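Local coordinates for protein Pab-dependent poly(a)-specific ribonuclease subunit PAN2 (Neurospora crassa, PDB 4CZW) that serves as the catalytic subunit of the PAN deadenylation complex, probably shortening mRNA poly(A) tails by exonucleolytic cleavage to 5'-AMP, at residues A[537-541]-A[542-546]; A[549-552]-A[553-557]; A[604-607]-A[608-611]. One frame throughout, in Å; residues are numbered along the deposited sequence.

Contact 1 of 3, residues A[537-541]-A[542-546]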
# COMPACT_ATOMS: atom_id res chain seq x y z
N TRP A 537 11.97 8.12 2.93
CA TRP A 537 10.69 7.97 3.61
C TRP A 537 10.76 8.49 5.04
O TRP A 537 9.83 9.12 5.53
CB TRP A 537 10.24 6.51 3.59
CG TRP A 537 8.89 6.30 4.21
CD1 TRP A 537 7.67 6.56 3.64
CD2 TRP A 537 8.61 5.80 5.52
NE1 TRP A 537 6.66 6.24 4.51
CE2 TRP A 537 7.21 5.77 5.68
CE3 TRP A 537 9.41 5.36 6.59
CZ2 TRP A 537 6.59 5.33 6.84
CZ3 TRP A 537 8.79 4.92 7.74
CH2 TRP A 537 7.40 4.91 7.86
N VAL A 538 11.88 8.21 5.71
CA VAL A 538 12.10 8.69 7.06
C VAL A 538 12.19 10.22 7.08
O VAL A 538 11.58 10.87 7.93
CB VAL A 538 13.39 8.09 7.68
CG1 VAL A 538 13.81 8.86 8.92
CG2 VAL A 538 13.18 6.62 8.00
N LEU A 539 12.93 10.77 6.13
CA LEU A 539 13.12 12.22 6.03
C LEU A 539 11.80 12.95 5.82
O LEU A 539 11.62 14.07 6.31
CB LEU A 539 14.10 12.55 4.90
CG LEU A 539 15.55 12.14 5.13
CD1 LEU A 539 16.38 12.35 3.88
CD2 LEU A 539 16.14 12.92 6.30
N VAL A 540 10.88 12.33 5.09
CA VAL A 540 9.56 12.91 4.88
C VAL A 540 8.77 12.96 6.18
O VAL A 540 8.19 13.99 6.53
CB VAL A 540 8.76 12.12 3.83
CG1 VAL A 540 7.32 12.61 3.77
CG2 VAL A 540 9.41 12.23 2.46
N ASN A 541 8.77 11.85 6.91
CA ASN A 541 8.02 11.75 8.16
C ASN A 541 8.69 12.50 9.31
O ASN A 541 8.07 12.73 10.35
CB ASN A 541 7.81 10.29 8.55
CG ASN A 541 6.76 9.61 7.69
OD1 ASN A 541 5.56 9.80 7.89
ND2 ASN A 541 7.21 8.81 6.73
N LEU A 542 9.95 12.88 9.14
CA LEU A 542 10.63 13.71 10.13
C LEU A 542 10.19 15.16 9.98
O LEU A 542 10.39 15.97 10.88
CB LEU A 542 12.15 13.58 9.99
CG LEU A 542 12.78 12.31 10.55
CD1 LEU A 542 14.28 12.30 10.32
CD2 LEU A 542 12.47 12.16 12.03
N GLY A 543 9.60 15.48 8.83
CA GLY A 543 9.07 16.80 8.58
C GLY A 543 10.00 17.68 7.77
O GLY A 543 9.80 18.89 7.68
N CYS A 544 11.01 17.07 7.16
CA CYS A 544 12.00 17.81 6.39
C CYS A 544 11.39 18.48 5.16
O CYS A 544 10.39 18.02 4.62
CB CYS A 544 13.14 16.89 5.95
SG CYS A 544 14.09 16.19 7.32
N LYS A 545 12.02 19.57 4.72
CA LYS A 545 11.59 20.28 3.53
C LYS A 545 12.49 19.92 2.35
O LYS A 545 13.69 20.19 2.36
CB LYS A 545 11.61 21.79 3.77
CG LYS A 545 10.74 22.24 4.94
CD LYS A 545 11.01 23.69 5.31
CE LYS A 545 10.23 24.08 6.56
NZ LYS A 545 10.56 25.46 7.02
N PHE A 546 11.90 19.31 1.33
CA PHE A 546 12.65 18.85 0.17
C PHE A 546 12.80 19.95 -0.87
O PHE A 546 11.81 20.45 -1.41
CB PHE A 546 11.99 17.62 -0.45
CG PHE A 546 12.18 16.36 0.35
CD1 PHE A 546 11.47 16.16 1.53
CD2 PHE A 546 13.05 15.38 -0.08
CE1 PHE A 546 11.65 15.01 2.27
CE2 PHE A 546 13.23 14.22 0.66
CZ PHE A 546 12.52 14.03 1.83
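L542 and L539 carry most of this turn where helix 529-541 ends and the chain swings round into strand 545-548. The L542 side chain runs back along the helix beside V538, both pointing the same way, with L542 CD1 3.7 Å from V538 CG1. On the backbone, L542 N donates to V538 O at 2.9 Å, with the N-H bent to 131°. L539 meets the other arm of the turn with CB and CD2. Its CB lies 3.8 Å from CZ of F546, while its CD2 reaches SG of C544 at 4.0 Å. V540 shares the F546 ring: CG2, set anti to the carbonyl carbon (chi1 of the CG1 branch 171°), meets F546 CE1 at 3.6 Å, the two side chains crossing at about a right angle. Behind L539 and F546 stands strand 441-451, whose I442 touches both; L414 of helix 412-415 covers L539 and L542. N541 folds back on its own turn, ND2 bonding to W537 O at 2.9 Å and lying over the centre of one face of the indole ring. ND2 and N541 N approach W537 O from opposite faces of its plane. At the turn itself C544 N donates to L539 O at 3.2 Å and G543 N to V540 O at 3.1 Å. G543 takes up a positive phi of 98°, a backbone shape that glycine adopts readily. These two bonds round a glycine in the left-handed region make a Schellman motif, closing a helix that leads into a parallel strand of the exonuclease domain's mixed sheet.

Contact 2 of 3, residues A[549-552]-A[553-557]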
# COMPACT_ATOMS: atom_id res chain seq x y z
N HIS A 549 14.49 20.99 -8.19
CA HIS A 549 13.94 21.58 -9.41
C HIS A 549 13.08 20.56 -10.16
O HIS A 549 13.60 19.55 -10.65
CB HIS A 549 15.06 22.09 -10.31
CG HIS A 549 14.59 22.98 -11.42
ND1 HIS A 549 14.40 24.34 -11.25
CD2 HIS A 549 14.26 22.71 -12.70
CE1 HIS A 549 13.98 24.86 -12.39
NE2 HIS A 549 13.89 23.90 -13.29
N GLY A 550 11.79 20.83 -10.25
CA GLY A 550 10.86 19.93 -10.90
C GLY A 550 10.78 18.59 -10.19
O GLY A 550 10.91 17.53 -10.81
N LEU A 551 10.57 18.64 -8.88
CA LEU A 551 10.60 17.45 -8.03
C LEU A 551 9.43 16.50 -8.26
O LEU A 551 9.44 15.37 -7.77
CB LEU A 551 10.65 17.86 -6.56
CG LEU A 551 11.96 18.47 -6.06
CD1 LEU A 551 11.87 18.81 -4.59
CD2 LEU A 551 13.12 17.52 -6.32
N SER A 552 8.41 16.96 -8.98
CA SER A 552 7.22 16.14 -9.22
C SER A 552 7.56 14.89 -10.03
O SER A 552 6.96 13.84 -9.85
CB SER A 552 6.14 16.95 -9.94
OG SER A 552 6.53 17.25 -11.27
N GLN A 553 8.54 15.02 -10.92
CA GLN A 553 8.97 13.90 -11.74
C GLN A 553 9.83 12.94 -10.92
O GLN A 553 9.75 11.72 -11.08
CB GLN A 553 9.74 14.39 -12.97
CG GLN A 553 10.07 13.30 -13.98
CD GLN A 553 10.76 13.85 -15.22
OE1 GLN A 553 11.12 15.02 -15.27
NE2 GLN A 553 10.95 12.99 -16.21
N ASP A 554 10.66 13.50 -10.05
CA ASP A 554 11.51 12.70 -9.17
C ASP A 554 10.66 11.86 -8.23
O ASP A 554 10.81 10.64 -8.18
CB ASP A 554 12.45 13.60 -8.37
CG ASP A 554 13.44 14.34 -9.24
OD1 ASP A 554 13.09 15.43 -9.76
OD2 ASP A 554 14.57 13.85 -9.41
N PHE A 555 9.77 12.51 -7.49
CA PHE A 555 8.92 11.85 -6.51
C PHE A 555 8.07 10.74 -7.13
O PHE A 555 7.79 9.73 -6.48
CB PHE A 555 8.01 12.87 -5.82
CG PHE A 555 8.74 13.82 -4.92
CD1 PHE A 555 9.93 13.46 -4.33
CD2 PHE A 555 8.22 15.09 -4.67
CE1 PHE A 555 10.61 14.34 -3.50
CE2 PHE A 555 8.89 15.97 -3.85
CZ PHE A 555 10.08 15.60 -3.26
N ARG A 556 7.67 10.93 -8.37
CA ARG A 556 6.86 9.94 -9.08
C ARG A 556 7.64 8.65 -9.32
O ARG A 556 7.12 7.55 -9.11
CB ARG A 556 6.35 10.51 -10.40
CG ARG A 556 5.85 9.46 -11.37
CD ARG A 556 5.03 10.08 -12.48
NE ARG A 556 3.73 10.54 -12.01
CZ ARG A 556 2.64 9.78 -11.98
NH1 ARG A 556 2.69 8.53 -12.41
NH2 ARG A 556 1.50 10.28 -11.53
N VAL A 557 8.88 8.79 -9.77
CA VAL A 557 9.72 7.63 -10.04
C VAL A 557 10.27 7.04 -8.74
O VAL A 557 10.45 5.83 -8.62
CB VAL A 557 10.88 8.00 -10.99
CG1 VAL A 557 11.72 6.77 -11.32
CG2 VAL A 557 10.34 8.62 -12.26
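L551 O receives F555 N at 2.9 Å along an almost straight N-H (177°) in the first turn of helix 551-558. The helix is the crossover of a beta-alpha-beta unit, between parallel strands 545-548 and 567-569 of the exonuclease domain. Its start is held from the neighbouring strand: the carboxylate of D569 accepts from G550 N and L551 N, one oxygen to each. G550 has a positive phi of 63°, a turn that favours glycine, and its carbonyl takes only a weak bond from Q553 N at 3.5 Å. R556 N to S552 O is likewise weak.

L551 and F555, one helical turn apart, form the apolar side. CB of L551 sits over one face of the F555 ring in a CH-pi contact, 4.2 Å from the centroid, and CD1 adds a second touch on F555 CZ at 3.9 Å. The phenyl has its CG beside the backbone N (chi1 -69°), which folds the ring back over the preceding turn; I560 and V562 touch it as well.

D554, by similarity a ligand of a catalytic divalent cation, has its side chain against D445 of strand 441-451. Hydrogen bonding of its OD2 to the T446 hydroxyl would help fix the rotation of the carboxylate. R556 makes a salt bridge to E42 of the USP-like domain, which ties the helix across the two domains. The other D554 oxygen, OD1, lies 4.0 Å from CD2 of L551.

Contact 3 of 3, residues A[604-607]-A[608-611]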
# COMPACT_ATOMS: atom_id res chain seq x y z
N SER A 604 23.81 14.41 -9.98
CA SER A 604 22.68 14.69 -9.11
C SER A 604 23.05 15.55 -7.90
O SER A 604 22.21 16.29 -7.38
CB SER A 604 22.04 13.38 -8.64
OG SER A 604 23.00 12.53 -8.05
N ILE A 605 24.30 15.45 -7.46
CA ILE A 605 24.76 16.27 -6.34
C ILE A 605 24.91 17.72 -6.78
O ILE A 605 24.49 18.64 -6.08
CB ILE A 605 26.10 15.76 -5.77
CG1 ILE A 605 25.94 14.34 -5.22
CG2 ILE A 605 26.62 16.70 -4.69
CD1 ILE A 605 27.21 13.79 -4.60
N GLU A 606 25.51 17.92 -7.95
CA GLU A 606 25.69 19.26 -8.51
C GLU A 606 24.36 19.95 -8.78
O GLU A 606 24.17 21.11 -8.42
CB GLU A 606 26.51 19.20 -9.80
CG GLU A 606 27.95 18.75 -9.61
CD GLU A 606 28.73 18.75 -10.91
OE1 GLU A 606 28.14 19.07 -11.96
OE2 GLU A 606 29.94 18.43 -10.88
N ASP A 607 23.44 19.22 -9.40
CA ASP A 607 22.12 19.75 -9.72
C ASP A 607 21.33 20.09 -8.46
O ASP A 607 20.49 20.99 -8.47
CB ASP A 607 21.34 18.76 -10.59
CG ASP A 607 21.88 18.66 -12.00
OD1 ASP A 607 23.05 19.05 -12.22
OD2 ASP A 607 21.14 18.19 -12.89
N ALA A 608 21.59 19.35 -7.39
CA ALA A 608 20.95 19.62 -6.11
C ALA A 608 21.51 20.90 -5.50
O ALA A 608 20.78 21.73 -4.97
CB ALA A 608 21.13 18.45 -5.16
N GLN A 609 22.83 21.04 -5.59
CA GLN A 609 23.51 22.24 -5.11
C GLN A 609 23.10 23.46 -5.92
O GLN A 609 22.99 24.56 -5.38
CB GLN A 609 25.03 22.05 -5.17
CG GLN A 609 25.58 21.03 -4.19
CD GLN A 609 27.02 20.67 -4.47
OE1 GLN A 609 27.47 20.70 -5.62
NE2 GLN A 609 27.76 20.32 -3.43
N THR A 610 22.89 23.26 -7.22
CA THR A 610 22.47 24.34 -8.11
C THR A 610 21.11 24.89 -7.70
O THR A 610 20.92 26.10 -7.61
CB THR A 610 22.40 23.86 -9.57
OG1 THR A 610 23.70 23.42 -10.00
CG2 THR A 610 21.93 24.98 -10.48
N ALA A 611 20.16 23.99 -7.46
CA ALA A 611 18.82 24.37 -7.04
C ALA A 611 18.85 25.10 -5.70
O ALA A 611 18.09 26.04 -5.48
CB ALA A 611 17.92 23.15 -6.96
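S604 touches A608 through its backbone: A608 N donates to S604 O at 3.1 Å, and V480 of strand 471-481 touches the A608 side chain. The S604 side chain turns the other way, its OG hydrogen-bonded to S478 of the same strand, close to D445 and E447 of strand 441-451. Just before it, D603 starts the helix, with OD2 accepting from E606 N and, more weakly, from I605 N.

I605 follows on the flank beside strand 471-481, where R476, S478 and V480 touch it. Its CG2 branch, anti to the backbone N, lies alongside Q609, 4.0 Å from CD, and the two side chains point the same way. The Q609 chain runs extended beyond CG, taking its amide past I605; NE2 then bonds to the carbonyl of G488. Beneath this pair Q609 N donates to I605 O at 3.0 Å with the N-H at 158°.

This is the opening of helix 604-623 of the RNase H-like exonuclease domain, which by similarity supplies D607, the last of the four acidic metal ligands (D445, E447, D554, D607).

The E606 CB points away from the following turn, but the carbonyl oxygen is gripped twice by T610. T610 N reaches E606 O at 2.8 Å and T610 OG1 also at 2.8 Å, the hydroxyl lying 44° out of the carbonyl plane. A chi1 of -61° puts OG1 beside the backbone N and back over the preceding turn, so the hydroxyl donates to a helix carbonyl, while L585 and A589 of helix 585-592 pack on the threonine.

D607 takes A611 N on its backbone oxygen at 3.2 Å. The D607 side chain lies against D445 and by similarity binds a catalytic divalent cation; L585 and H602 touch it.

Overall arrangement
All three contacts lie in the exonuclease domain, built on the mixed sheet around strand 441-451. Contact 1 is buried and mostly apolar, the closing of a helix before strand 545-548; contact 2 opens the helix that follows that strand and is only partly buried. They touch directly, F546 CB packing 4.0 Å from F555 CZ. Contact 3, also largely buried, belongs to helix 604-623 and meets contact 2 where H549 N lies 4.2 Å from A611 CB; it does not touch contact 1. Metal-ligand chemistry, inferred by similarity, sits in contacts 2 and 3: D554 and D607 come from different helices and both approach D445.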